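Local coordinates for protein ftsY (Mycoplasma mycoides, PDB 1ZU4) that serves as a bacterial signal recognition particle receptor, represented here by an NG domain that joins a helical bundle to a P-loop NTPase-type fold, at residues N106-V111 with P228-L233; G112-G117 with A200-N205; T116-S121 with L232-A237; A139-F144 with A177-D182; T262-T267 with K285-G290. One frame throughout, in Å; residues are numbered along the deposited sequence.

Interaction 1 (N106-V111 with P228-L233); sequences NIFMLV and PHEVLL
The ring of F108 lies against the aliphatic part of E230: CG of E230 stands over one face, 4.0 Å from the centroid of the F108 ring, in a CH-pi contact. In this P-loop NTPase-type fold, 106-111 and 230-236 are neighbouring parallel strands at the centre of the mixed sheet. Both side chains have CG beside the backbone N (chi1 near -60°), which lets them run alongside each other. The E230 chain then bends at chi2 (-75°), taking its carboxylate away from the ring: OE1 takes a salt bridge from K285 NZ and a hydrogen bond with the hydroxyl of S257, and OE2 accepts from the backbone N of D99. Glutamate thus offers an apolar stem and a satisfied polar end.

The backbone of M109 bonds to the residues before and after V231, its bridge partner, in the parallel-sheet pattern. M109 N donates to E230 O at 2.9 Å, and M109 O receives L232 N at 2.7 Å in an almost straight bond (173°). V111 N carries the ladder on to L232 O at 2.8 Å. Earlier, where segment 228-233 is still a loop, H229 N reaches I107 O at 2.8 Å in a more bent bond.

F108, L110 and L232 turn their apolar ends to helix 118-131. On the other face M109 and P228 meet helix 206-221; the P228 ring, entered through a cis peptide, brings its CB to 4.0 Å from M109 CG. On that face branched V111, suited to a buried strand, sets CG1 3.9 Å from V231 CG1 and CG2 3.9 Å from L233 CD1.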
# COMPACT_ATOMS: atom_id res chain seq x y z
N ASN A 106 -1.86 -19.68 -3.80
CA ASN A 106 -2.08 -18.27 -4.03
C ASN A 106 -0.79 -17.71 -4.64
O ASN A 106 0.30 -18.08 -4.24
CB ASN A 106 -2.42 -17.55 -2.69
CG ASN A 106 -3.66 -18.11 -2.05
OD1 ASN A 106 -4.77 -17.83 -2.50
ND2 ASN A 106 -3.48 -18.98 -1.04
N ILE A 107 -0.92 -16.84 -5.63
CA ILE A 107 0.27 -16.29 -6.26
C ILE A 107 0.15 -14.76 -6.34
O ILE A 107 -0.75 -14.26 -6.99
CB ILE A 107 0.50 -16.90 -7.68
CG1 ILE A 107 0.55 -18.44 -7.62
CG2 ILE A 107 1.77 -16.35 -8.24
CD1 ILE A 107 0.67 -19.17 -9.02
N PHE A 108 1.08 -14.05 -5.70
CA PHE A 108 1.06 -12.59 -5.69
C PHE A 108 2.34 -12.08 -6.31
O PHE A 108 3.44 -12.54 -5.96
CB PHE A 108 1.05 -12.03 -4.26
CG PHE A 108 -0.14 -12.40 -3.46
CD1 PHE A 108 -0.12 -12.16 -2.09
CD2 PHE A 108 -1.28 -12.99 -4.05
CE1 PHE A 108 -1.23 -12.51 -1.30
CE2 PHE A 108 -2.39 -13.33 -3.28
CZ PHE A 108 -2.40 -13.07 -1.94
N MET A 109 2.22 -11.12 -7.22
CA MET A 109 3.43 -10.41 -7.67
C MET A 109 3.63 -9.07 -7.00
O MET A 109 2.69 -8.37 -6.76
CB MET A 109 3.36 -10.15 -9.16
CG MET A 109 3.07 -11.38 -9.98
SD MET A 109 3.12 -10.89 -11.68
CE MET A 109 3.54 -12.50 -12.40
N LEU A 110 4.85 -8.68 -6.73
CA LEU A 110 5.09 -7.35 -6.25
C LEU A 110 5.75 -6.57 -7.39
O LEU A 110 6.62 -7.11 -8.09
CB LEU A 110 5.96 -7.35 -5.02
CG LEU A 110 5.42 -7.75 -3.63
CD1 LEU A 110 5.03 -6.55 -2.91
CD2 LEU A 110 4.31 -8.79 -3.61
N VAL A 111 5.25 -5.37 -7.63
CA VAL A 111 5.73 -4.55 -8.77
C VAL A 111 5.97 -3.12 -8.33
O VAL A 111 5.59 -2.74 -7.22
CB VAL A 111 4.74 -4.53 -9.96
CG1 VAL A 111 4.52 -5.93 -10.52
CG2 VAL A 111 3.40 -3.82 -9.59
N PRO A 228 -1.98 -14.15 -11.83
CA PRO A 228 -1.64 -13.76 -10.44
C PRO A 228 -2.93 -13.33 -9.74
O PRO A 228 -3.77 -12.60 -10.31
CB PRO A 228 -0.67 -12.57 -10.61
CG PRO A 228 -0.96 -12.03 -12.02
CD PRO A 228 -1.47 -13.20 -12.84
N HIS A 229 -3.10 -13.82 -8.54
CA HIS A 229 -4.25 -13.46 -7.70
C HIS A 229 -4.21 -12.02 -7.17
O HIS A 229 -5.27 -11.39 -6.99
CB HIS A 229 -4.33 -14.46 -6.54
CG HIS A 229 -4.38 -15.90 -7.00
ND1 HIS A 229 -5.38 -16.40 -7.80
CD2 HIS A 229 -3.53 -16.93 -6.79
CE1 HIS A 229 -5.16 -17.68 -8.05
NE2 HIS A 229 -4.06 -18.03 -7.42
N GLU A 230 -2.99 -11.51 -6.99
CA GLU A 230 -2.76 -10.09 -6.76
C GLU A 230 -1.49 -9.66 -7.49
O GLU A 230 -0.55 -10.44 -7.63
CB GLU A 230 -2.59 -9.81 -5.24
CG GLU A 230 -3.86 -10.18 -4.36
CD GLU A 230 -4.99 -9.20 -4.51
OE1 GLU A 230 -4.80 -8.07 -5.04
OE2 GLU A 230 -6.11 -9.56 -4.06
N VAL A 231 -1.47 -8.39 -7.89
CA VAL A 231 -0.32 -7.72 -8.47
C VAL A 231 -0.21 -6.44 -7.63
O VAL A 231 -1.03 -5.51 -7.77
CB VAL A 231 -0.54 -7.41 -10.02
CG1 VAL A 231 0.67 -6.69 -10.62
CG2 VAL A 231 -0.80 -8.69 -10.80
N LEU A 232 0.78 -6.40 -6.75
CA LEU A 232 0.78 -5.40 -5.72
C LEU A 232 1.88 -4.36 -5.96
O LEU A 232 3.06 -4.67 -6.03
CB LEU A 232 0.86 -6.04 -4.32
CG LEU A 232 -0.31 -6.98 -3.92
CD1 LEU A 232 0.04 -7.79 -2.68
CD2 LEU A 232 -1.64 -6.24 -3.70
N LEU A 233 1.44 -3.12 -6.13
CA LEU A 233 2.33 -1.97 -6.30
C LEU A 233 2.77 -1.30 -4.99
O LEU A 233 1.95 -1.00 -4.13
CB LEU A 233 1.62 -0.96 -7.22
CG LEU A 233 2.35 0.33 -7.63
CD1 LEU A 233 3.58 -0.07 -8.37
CD2 LEU A 233 1.43 1.26 -8.49

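Interaction 2 (G112-G117 with A200-N205). With SO4 (sulfate ion), chain B.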
# COMPACT_ATOMS: atom_id res chain seq x y z
N GLY A 112 6.57 -2.34 -9.21
CA GLY A 112 6.87 -0.94 -8.96
C GLY A 112 8.26 -0.60 -9.49
O GLY A 112 9.04 -1.50 -9.87
N VAL A 113 8.57 0.70 -9.50
CA VAL A 113 9.93 1.16 -9.86
C VAL A 113 10.85 0.85 -8.71
O VAL A 113 10.51 1.01 -7.52
CB VAL A 113 10.04 2.68 -10.15
CG1 VAL A 113 9.95 3.48 -8.88
CG2 VAL A 113 11.39 3.00 -10.80
N ASN A 114 12.05 0.45 -9.09
CA ASN A 114 13.08 0.10 -8.14
C ASN A 114 13.36 1.22 -7.11
O ASN A 114 13.15 2.43 -7.38
CB ASN A 114 14.32 -0.34 -8.93
CG ASN A 114 13.97 -1.49 -9.90
OD1 ASN A 114 14.50 -1.57 -11.02
ND2 ASN A 114 13.07 -2.37 -9.47
N GLY A 115 13.77 0.79 -5.92
CA GLY A 115 14.07 1.71 -4.84
C GLY A 115 12.86 2.28 -4.14
O GLY A 115 12.99 3.27 -3.44
N THR A 116 11.69 1.66 -4.34
CA THR A 116 10.45 2.02 -3.59
C THR A 116 10.18 1.10 -2.42
O THR A 116 9.30 1.38 -1.63
CB THR A 116 9.14 2.04 -4.46
OG1 THR A 116 9.00 0.81 -5.20
CG2 THR A 116 9.10 3.25 -5.37
N GLY A 117 10.93 -0.01 -2.33
CA GLY A 117 10.80 -0.94 -1.20
C GLY A 117 10.10 -2.27 -1.46
O GLY A 117 9.49 -2.87 -0.55
N ALA A 200 11.52 -6.79 -11.31
CA ALA A 200 12.26 -5.54 -11.47
C ALA A 200 11.31 -4.54 -12.11
O ALA A 200 10.34 -4.93 -12.75
CB ALA A 200 13.50 -5.77 -12.36
N GLY A 201 11.60 -3.25 -11.95
CA GLY A 201 10.80 -2.25 -12.64
C GLY A 201 11.51 -0.96 -12.96
O GLY A 201 12.06 -0.30 -12.08
N ARG A 202 11.48 -0.61 -14.25
CA ARG A 202 11.90 0.72 -14.74
C ARG A 202 10.97 1.09 -15.89
O ARG A 202 10.84 0.30 -16.82
CB ARG A 202 13.30 0.66 -15.34
CG ARG A 202 14.46 0.45 -14.43
CD ARG A 202 15.66 0.69 -15.30
NE ARG A 202 16.92 0.25 -14.71
CZ ARG A 202 18.06 0.19 -15.39
NH1 ARG A 202 18.12 0.52 -16.69
NH2 ARG A 202 19.16 -0.21 -14.77
N LEU A 203 10.35 2.26 -15.87
CA LEU A 203 9.57 2.72 -17.04
C LEU A 203 10.36 2.61 -18.36
O LEU A 203 9.79 2.23 -19.39
CB LEU A 203 9.09 4.16 -16.85
CG LEU A 203 8.18 4.51 -15.65
CD1 LEU A 203 6.79 3.83 -15.71
CD2 LEU A 203 8.86 4.22 -14.35
N GLN A 204 11.66 2.90 -18.32
CA GLN A 204 12.57 2.83 -19.47
C GLN A 204 12.49 1.51 -20.24
O GLN A 204 12.51 1.50 -21.49
CB GLN A 204 14.02 3.01 -19.00
CG GLN A 204 15.08 2.85 -20.12
CD GLN A 204 16.40 2.25 -19.64
OE1 GLN A 204 16.43 1.15 -19.07
NE2 GLN A 204 17.51 2.96 -19.90
N ASN A 205 12.47 0.41 -19.48
CA ASN A 205 12.45 -0.94 -20.04
C ASN A 205 11.01 -1.46 -20.19
O ASN A 205 10.80 -2.68 -20.14
CB ASN A 205 13.22 -1.93 -19.13
CG ASN A 205 14.75 -1.74 -19.14
OD1 ASN A 205 15.38 -1.44 -20.18
ND2 ASN A 205 15.36 -1.98 -17.98
S SO4 B . 13.34 -2.37 -4.39
O1 SO4 B . 13.06 -3.79 -4.11
O2 SO4 B . 14.11 -2.36 -5.64
O3 SO4 B . 12.13 -1.55 -4.66
O4 SO4 B . 14.04 -1.81 -3.23
O HOH W 1 7.74 -4.50 -11.40
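A P-loop, to judge by its sequence, its strand-loop-helix shape and its amides wrapped round an anion, meets the loop 200-205 through backbone at very close quarters. N114 N donates to G201 O at 3.1 Å, and the same oxygen receives a CA-H...O contact from V113 CA at 3.4 Å. In return G201 CA approaches G112 O to 3.4 Å. Glycine suits position 201 because a side chain there would point straight into this carbonyl, while G112, with phi at 138°, adopts a backbone shape that other residues enter with difficulty. V113 places CG2 anti to its own N (CG1 has chi1 73°), and that methyl rests 3.6 Å from G201 O. Beside the direct contact, a water accepts from G112 N and donates to A200 O.

Further along, the loop curls back on itself: T116 OG1 donates to V113 O at 2.8 Å. The curl directs amides inward to a sulfate ion, with G115 N 3.2 Å from its O2 and G117 N 3.0 Å from its O3.

Segment 112-117 links strand 106-111 to helix 118-131. Its partner follows strand 194-198, the neighbour of 106-111 in the sheet, and leads into helix 206-221.

Interaction 3 (T116-S121 with L232-A237); sequences TGKTTS and LLVIDA. With SO4 (sulfate ion), chain B.
With CG1 of V234 anti to the backbone N (chi1 175°), its two methyls part to meet different pieces of the facing turn. CG1 comes within 3.3 Å of T116 O, and CG2 lies 3.9 Å from S121 OG and 4.1 Å from K118 CA. S121 sets OG beside its own backbone N (chi1 -69°), from where the hydroxyl donates to G117 O at 2.9 Å. The backbone N of S121 grips that same carbonyl at 3.0 Å from the opposite face. A serine thus keeps its hydroxyl satisfied while lying flush against a valine.

G117, K118 and T119 fit the end of a Walker A motif, where the loop becomes helix 118-131 over the middle of the sheet. The first amides of the helix, which have no carbonyl of an earlier turn to bond, point to the sulfate ion: K118 N meets its O3 at 3.0 Å with a 165° bond, and T119 N reaches its O1 at 3.0 Å. The helix end should add to the attraction for an anion. The aliphatic stem of K118 passes alongside the sulfate, bends at chi3, and carries NZ beyond it to the carbonyls of G112 and T199.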
# COMPACT_ATOMS: atom_id res chain seq x y z
N THR A 116 11.69 1.66 -4.34
CA THR A 116 10.45 2.02 -3.59
C THR A 116 10.18 1.10 -2.42
O THR A 116 9.30 1.38 -1.63
CB THR A 116 9.14 2.04 -4.46
OG1 THR A 116 9.00 0.81 -5.20
CG2 THR A 116 9.10 3.25 -5.37
N GLY A 117 10.93 -0.01 -2.33
CA GLY A 117 10.80 -0.94 -1.20
C GLY A 117 10.10 -2.27 -1.46
O GLY A 117 9.49 -2.87 -0.55
N LYS A 118 10.20 -2.77 -2.69
CA LYS A 118 9.59 -4.05 -3.04
C LYS A 118 10.14 -5.23 -2.26
O LYS A 118 9.37 -5.99 -1.70
CB LYS A 118 9.70 -4.34 -4.54
CG LYS A 118 9.16 -3.21 -5.39
CD LYS A 118 9.18 -3.53 -6.88
CE LYS A 118 10.57 -3.67 -7.43
NZ LYS A 118 10.47 -3.68 -8.90
N THR A 119 11.47 -5.37 -2.19
CA THR A 119 12.04 -6.60 -1.65
C THR A 119 11.83 -6.64 -0.15
O THR A 119 11.54 -7.68 0.37
CB THR A 119 13.55 -6.86 -2.02
OG1 THR A 119 14.42 -5.99 -1.26
CG2 THR A 119 13.80 -6.67 -3.50
N THR A 120 11.94 -5.50 0.54
CA THR A 120 11.55 -5.39 1.94
C THR A 120 10.08 -5.79 2.15
O THR A 120 9.77 -6.60 3.00
CB THR A 120 11.82 -3.93 2.46
OG1 THR A 120 13.23 -3.75 2.60
CG2 THR A 120 11.16 -3.66 3.81
N SER A 121 9.19 -5.22 1.34
CA SER A 121 7.76 -5.45 1.50
C SER A 121 7.43 -6.90 1.21
O SER A 121 6.59 -7.49 1.86
CB SER A 121 6.94 -4.56 0.54
OG SER A 121 7.01 -3.22 0.89
N LEU A 232 0.78 -6.40 -6.75
CA LEU A 232 0.78 -5.40 -5.72
C LEU A 232 1.88 -4.36 -5.96
O LEU A 232 3.06 -4.67 -6.03
CB LEU A 232 0.86 -6.04 -4.32
CG LEU A 232 -0.31 -6.98 -3.92
CD1 LEU A 232 0.04 -7.79 -2.68
CD2 LEU A 232 -1.64 -6.24 -3.70
N LEU A 233 1.44 -3.12 -6.13
CA LEU A 233 2.33 -1.97 -6.30
C LEU A 233 2.77 -1.30 -4.99
O LEU A 233 1.95 -1.00 -4.13
CB LEU A 233 1.62 -0.96 -7.22
CG LEU A 233 2.35 0.33 -7.63
CD1 LEU A 233 3.58 -0.07 -8.37
CD2 LEU A 233 1.43 1.26 -8.49
N VAL A 234 4.06 -1.02 -4.82
CA VAL A 234 4.56 -0.44 -3.58
C VAL A 234 4.65 1.06 -3.77
O VAL A 234 5.23 1.57 -4.73
CB VAL A 234 5.94 -1.03 -3.13
CG1 VAL A 234 6.47 -0.31 -1.89
CG2 VAL A 234 5.81 -2.51 -2.79
N ILE A 235 4.03 1.78 -2.87
CA ILE A 235 4.21 3.21 -2.88
C ILE A 235 4.81 3.55 -1.55
O ILE A 235 4.24 3.21 -0.52
CB ILE A 235 2.86 3.95 -3.02
CG1 ILE A 235 2.19 3.58 -4.35
CG2 ILE A 235 3.11 5.44 -2.92
CD1 ILE A 235 0.79 4.17 -4.53
N ASP A 236 5.94 4.24 -1.59
CA ASP A 236 6.56 4.93 -0.43
C ASP A 236 5.85 6.23 0.02
O ASP A 236 5.99 7.31 -0.62
CB ASP A 236 8.03 5.26 -0.80
CG ASP A 236 8.85 5.75 0.37
OD1 ASP A 236 8.34 6.25 1.40
OD2 ASP A 236 10.09 5.65 0.24
N ALA A 237 5.14 6.15 1.15
CA ALA A 237 4.39 7.32 1.64
C ALA A 237 5.24 8.59 1.87
O ALA A 237 4.73 9.74 1.76
CB ALA A 237 3.59 6.98 2.88
S SO4 B . 13.34 -2.37 -4.39
O1 SO4 B . 13.06 -3.79 -4.11
O2 SO4 B . 14.11 -2.36 -5.64
O3 SO4 B . 12.13 -1.55 -4.66
O4 SO4 B . 14.04 -1.81 -3.23

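Interaction 4 (A139-F144 with A177-D182); sequences AAADTF and ASVVFD
V179 carries most of the contact, which is wholly one of side-chain packing. Its CG1, anti to the backbone N (chi1 179°), projects into the bend of the facing segment, 3.8 Å from A140 O and 4.2 Å from A139 CB. Its other methyl, CG2, meets T143 CG2 tip to tip at 3.9 Å. T143 can offer a methyl here because its OG1 is turned elsewhere, to the carbonyl of A174; a threonine thereby serves an apolar and a polar neighbour at once. The bend itself is an inverse gamma turn centred on A140, with A141 N making a weak bond to A139 O.

Topologically, helix 176-189 is the connection of a beta-alpha-beta crossover: it joins strand 164-167 to strand 194-198, and strand 136-140 lies between these two in the parallel part of the sheet. The chain under the helix is a run of alanines, A139 to A141, whose short side chains allow the helix to come near; the CA atoms of A141 and V179 are only 5.7 Å apart. A139 also touches A183, further along the same helix.

V180 follows, turned to one side of the segment, toward strand 194-198 and helix 206-221. Its CG2 touches A141 CB at 4.0 Å and approaches A139 CB less closely. Beyond them the branched V180 side chain meets I197 of the adjoining strand, together with M216 and I220 of helix 206-221.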
# COMPACT_ATOMS: atom_id res chain seq x y z
N ALA A 139 10.02 -16.11 -5.09
CA ALA A 139 10.73 -16.20 -6.35
C ALA A 139 11.41 -14.91 -6.50
O ALA A 139 10.77 -13.91 -6.79
CB ALA A 139 9.74 -16.44 -7.59
N ALA A 140 12.72 -14.94 -6.30
CA ALA A 140 13.61 -13.79 -6.51
C ALA A 140 13.81 -13.49 -8.00
O ALA A 140 14.92 -13.67 -8.55
CB ALA A 140 14.98 -14.09 -5.86
N ALA A 141 12.75 -12.99 -8.65
CA ALA A 141 12.76 -12.78 -10.11
C ALA A 141 13.15 -11.36 -10.52
O ALA A 141 13.05 -11.02 -11.71
CB ALA A 141 11.42 -13.16 -10.73
N ASP A 142 13.59 -10.56 -9.56
CA ASP A 142 14.28 -9.31 -9.87
C ASP A 142 15.74 -9.67 -9.97
O ASP A 142 16.50 -9.57 -9.00
CB ASP A 142 14.07 -8.26 -8.78
CG ASP A 142 14.57 -6.89 -9.18
OD1 ASP A 142 15.43 -6.77 -10.08
OD2 ASP A 142 14.09 -5.91 -8.58
N THR A 143 16.12 -10.11 -11.17
CA THR A 143 17.49 -10.56 -11.44
C THR A 143 18.36 -9.40 -11.96
O THR A 143 19.52 -9.62 -12.29
CB THR A 143 17.51 -11.73 -12.48
OG1 THR A 143 16.98 -11.26 -13.72
CG2 THR A 143 16.68 -12.93 -12.02
N PHE A 144 17.82 -8.17 -12.04
CA PHE A 144 18.60 -7.05 -12.60
C PHE A 144 19.90 -6.74 -11.82
O PHE A 144 20.90 -6.25 -12.39
CB PHE A 144 17.78 -5.75 -12.77
CG PHE A 144 18.60 -4.64 -13.37
CD1 PHE A 144 18.71 -4.50 -14.77
CD2 PHE A 144 19.38 -3.80 -12.55
CE1 PHE A 144 19.53 -3.50 -15.33
CE2 PHE A 144 20.21 -2.80 -13.10
CZ PHE A 144 20.29 -2.65 -14.50
N ALA A 177 11.73 -14.97 -16.03
CA ALA A 177 10.77 -16.06 -16.14
C ALA A 177 11.37 -17.37 -15.77
O ALA A 177 10.64 -18.26 -15.39
CB ALA A 177 10.15 -16.15 -17.55
N SER A 178 12.69 -17.54 -15.90
CA SER A 178 13.24 -18.87 -15.59
C SER A 178 13.19 -19.12 -14.08
O SER A 178 12.95 -20.23 -13.65
CB SER A 178 14.64 -19.08 -16.16
OG SER A 178 15.56 -18.20 -15.52
N VAL A 179 13.37 -18.07 -13.28
CA VAL A 179 13.21 -18.21 -11.82
C VAL A 179 11.74 -18.56 -11.49
O VAL A 179 11.46 -19.43 -10.67
CB VAL A 179 13.60 -16.91 -11.13
CG1 VAL A 179 13.44 -17.01 -9.60
CG2 VAL A 179 15.06 -16.46 -11.56
N VAL A 180 10.81 -17.90 -12.17
CA VAL A 180 9.37 -18.19 -11.98
C VAL A 180 9.08 -19.62 -12.41
O VAL A 180 8.44 -20.36 -11.69
CB VAL A 180 8.51 -17.14 -12.64
CG1 VAL A 180 7.03 -17.55 -12.69
CG2 VAL A 180 8.72 -15.81 -11.90
N PHE A 181 9.62 -20.05 -13.56
CA PHE A 181 9.53 -21.48 -13.93
C PHE A 181 9.99 -22.43 -12.80
O PHE A 181 9.29 -23.39 -12.43
CB PHE A 181 10.32 -21.77 -15.24
CG PHE A 181 10.30 -23.22 -15.67
CD1 PHE A 181 9.50 -23.62 -16.74
CD2 PHE A 181 11.09 -24.17 -15.03
CE1 PHE A 181 9.48 -24.93 -17.16
CE2 PHE A 181 11.07 -25.52 -15.44
CZ PHE A 181 10.26 -25.89 -16.51
N ASP A 182 11.16 -22.15 -12.23
CA ASP A 182 11.64 -23.00 -11.14
C ASP A 182 10.77 -22.96 -9.88
O ASP A 182 10.47 -24.01 -9.28
CB ASP A 182 13.09 -22.66 -10.79
CG ASP A 182 14.06 -23.17 -11.85
OD1 ASP A 182 13.67 -24.07 -12.65
OD2 ASP A 182 15.22 -22.70 -11.83

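Interaction 5 (T262-T267 with K285-G290); sequences TKMDST and KMIGVG
M264 and I287 form the apolar, buried side of this contact: M264 CG lies 3.9 Å from I287 CD1. Both chains set out anti to the backbone N (chi1 -158° for M264 and -177° for I287), but the methionine then bends at chi2 and chi3, taking its sulfur away, whereas the isoleucine stays extended and presents the tip of its longer branch. Close by, the backbones of T262 and G288 pass with CA atoms 4.2 Å apart, a spacing at which even a CB on G288 would sit tightly against T262 CA, so glycine suits the place. G288 O faces the following turn, where M264 N gives it a weak bond of 3.5 Å.

T262, K263, M264 and D265 fit the TKxD sequence motif of P-loop NTPases of this class, placed as expected in the loop after strand 258-262, while the other segment is the end of the adjacent strand 284-288. The motif closes in a short 3-10 turn: K263 O is gripped from opposite faces by S266 N and T267 OG1, each at 3.0 Å.

The more open side is built differently. Here K263 is exposed, and a water bridges the segments, accepting from K263 N at 3.0 Å and donating to G290 O. D265 leans across with its CB 3.5 Å from V289 O and its carboxylate beside the bare CA of G290. The carbonyl of D265 is bonded to K13 NZ, from helix 12-27.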
# COMPACT_ATOMS: atom_id res chain seq x y z
N THR A 262 4.01 1.97 2.14
CA THR A 262 5.08 1.77 3.10
C THR A 262 5.48 3.06 3.71
O THR A 262 5.14 4.15 3.19
CB THR A 262 6.34 1.18 2.42
OG1 THR A 262 6.79 2.09 1.40
CG2 THR A 262 6.03 -0.18 1.81
N LYS A 263 6.20 2.95 4.84
CA LYS A 263 6.83 4.10 5.50
C LYS A 263 5.88 5.13 5.99
O LYS A 263 6.25 6.28 6.16
CB LYS A 263 7.92 4.74 4.61
CG LYS A 263 9.15 3.84 4.53
CD LYS A 263 10.23 4.36 3.60
CE LYS A 263 11.08 3.19 3.13
NZ LYS A 263 11.63 2.38 4.31
N MET A 264 4.65 4.71 6.29
CA MET A 264 3.68 5.65 6.83
C MET A 264 4.23 6.36 8.06
O MET A 264 4.04 7.55 8.21
CB MET A 264 2.36 4.96 7.15
CG MET A 264 1.17 5.95 7.20
SD MET A 264 0.97 7.09 5.79
CE MET A 264 0.27 8.53 6.62
N ASP A 265 4.88 5.59 8.94
CA ASP A 265 5.49 6.11 10.18
C ASP A 265 6.41 7.33 10.01
O ASP A 265 6.58 8.12 10.96
CB ASP A 265 6.25 4.99 10.92
CG ASP A 265 7.44 4.44 10.14
OD1 ASP A 265 7.30 4.18 8.93
OD2 ASP A 265 8.53 4.23 10.72
N SER A 266 7.00 7.47 8.82
CA SER A 266 8.01 8.48 8.52
C SER A 266 7.37 9.68 7.79
O SER A 266 8.03 10.67 7.49
CB SER A 266 9.11 7.88 7.63
OG SER A 266 9.56 6.61 8.09
N THR A 267 6.06 9.56 7.55
CA THR A 267 5.27 10.49 6.76
C THR A 267 4.50 11.46 7.68
O THR A 267 3.77 11.02 8.58
CB THR A 267 4.28 9.70 5.88
OG1 THR A 267 5.01 8.78 5.06
CG2 THR A 267 3.44 10.59 5.04
N LYS A 285 -4.04 -2.17 0.19
CA LYS A 285 -4.36 -3.46 0.81
C LYS A 285 -3.49 -3.84 1.99
O LYS A 285 -3.91 -4.63 2.85
CB LYS A 285 -4.37 -4.58 -0.23
CG LYS A 285 -5.49 -4.38 -1.32
CD LYS A 285 -5.65 -5.57 -2.17
CE LYS A 285 -6.77 -5.34 -3.19
NZ LYS A 285 -7.05 -6.61 -3.93
N MET A 286 -2.27 -3.31 2.04
CA MET A 286 -1.38 -3.57 3.16
C MET A 286 -0.72 -2.24 3.41
O MET A 286 -0.51 -1.47 2.49
CB MET A 286 -0.25 -4.58 2.82
CG MET A 286 -0.69 -6.02 2.49
SD MET A 286 -1.29 -6.98 3.90
CE MET A 286 0.16 -7.92 4.29
N ILE A 287 -0.41 -1.98 4.67
CA ILE A 287 0.29 -0.76 5.04
C ILE A 287 1.48 -1.09 5.96
O ILE A 287 1.33 -1.80 6.95
CB ILE A 287 -0.66 0.25 5.74
CG1 ILE A 287 0.08 1.56 6.06
CG2 ILE A 287 -1.39 -0.37 6.98
CD1 ILE A 287 -0.83 2.62 6.69
N GLY A 288 2.64 -0.54 5.60
CA GLY A 288 3.91 -0.68 6.36
C GLY A 288 3.95 0.29 7.53
O GLY A 288 3.82 1.53 7.35
N VAL A 289 4.14 -0.25 8.73
CA VAL A 289 3.99 0.54 9.96
C VAL A 289 5.35 0.88 10.62
O VAL A 289 5.43 1.67 11.58
CB VAL A 289 3.07 -0.25 10.92
CG1 VAL A 289 3.50 -0.10 12.39
CG2 VAL A 289 1.61 0.13 10.68
N GLY A 290 6.42 0.30 10.07
CA GLY A 290 7.75 0.44 10.64
C GLY A 290 8.80 -0.42 9.96
O GLY A 290 8.56 -0.97 8.88
O HOH W 2 7.26 0.56 6.32

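All five contacts belong to one P-loop NTPase-type domain and gather round its sheet. Interaction 1 joins two central strands, and interaction 3, about 12 Å away between centres, shares L232 and L233 with it. Interactions 2 and 3 share T116 and G117 and both touch the sulfate ion. Interaction 5 lies about 10 Å from interaction 3, joined by backbone bonds between T262 and both I235 and A237. Interaction 4 lies toward the edge strand 164-167, about 27 Å from interaction 5. Along the chain, interaction 4 nests inside interaction 2, which nests inside interaction 1; interaction 5 follows. These contacts thus fix the strands and loops around the P-loop, whose amides alone hold the sulfate.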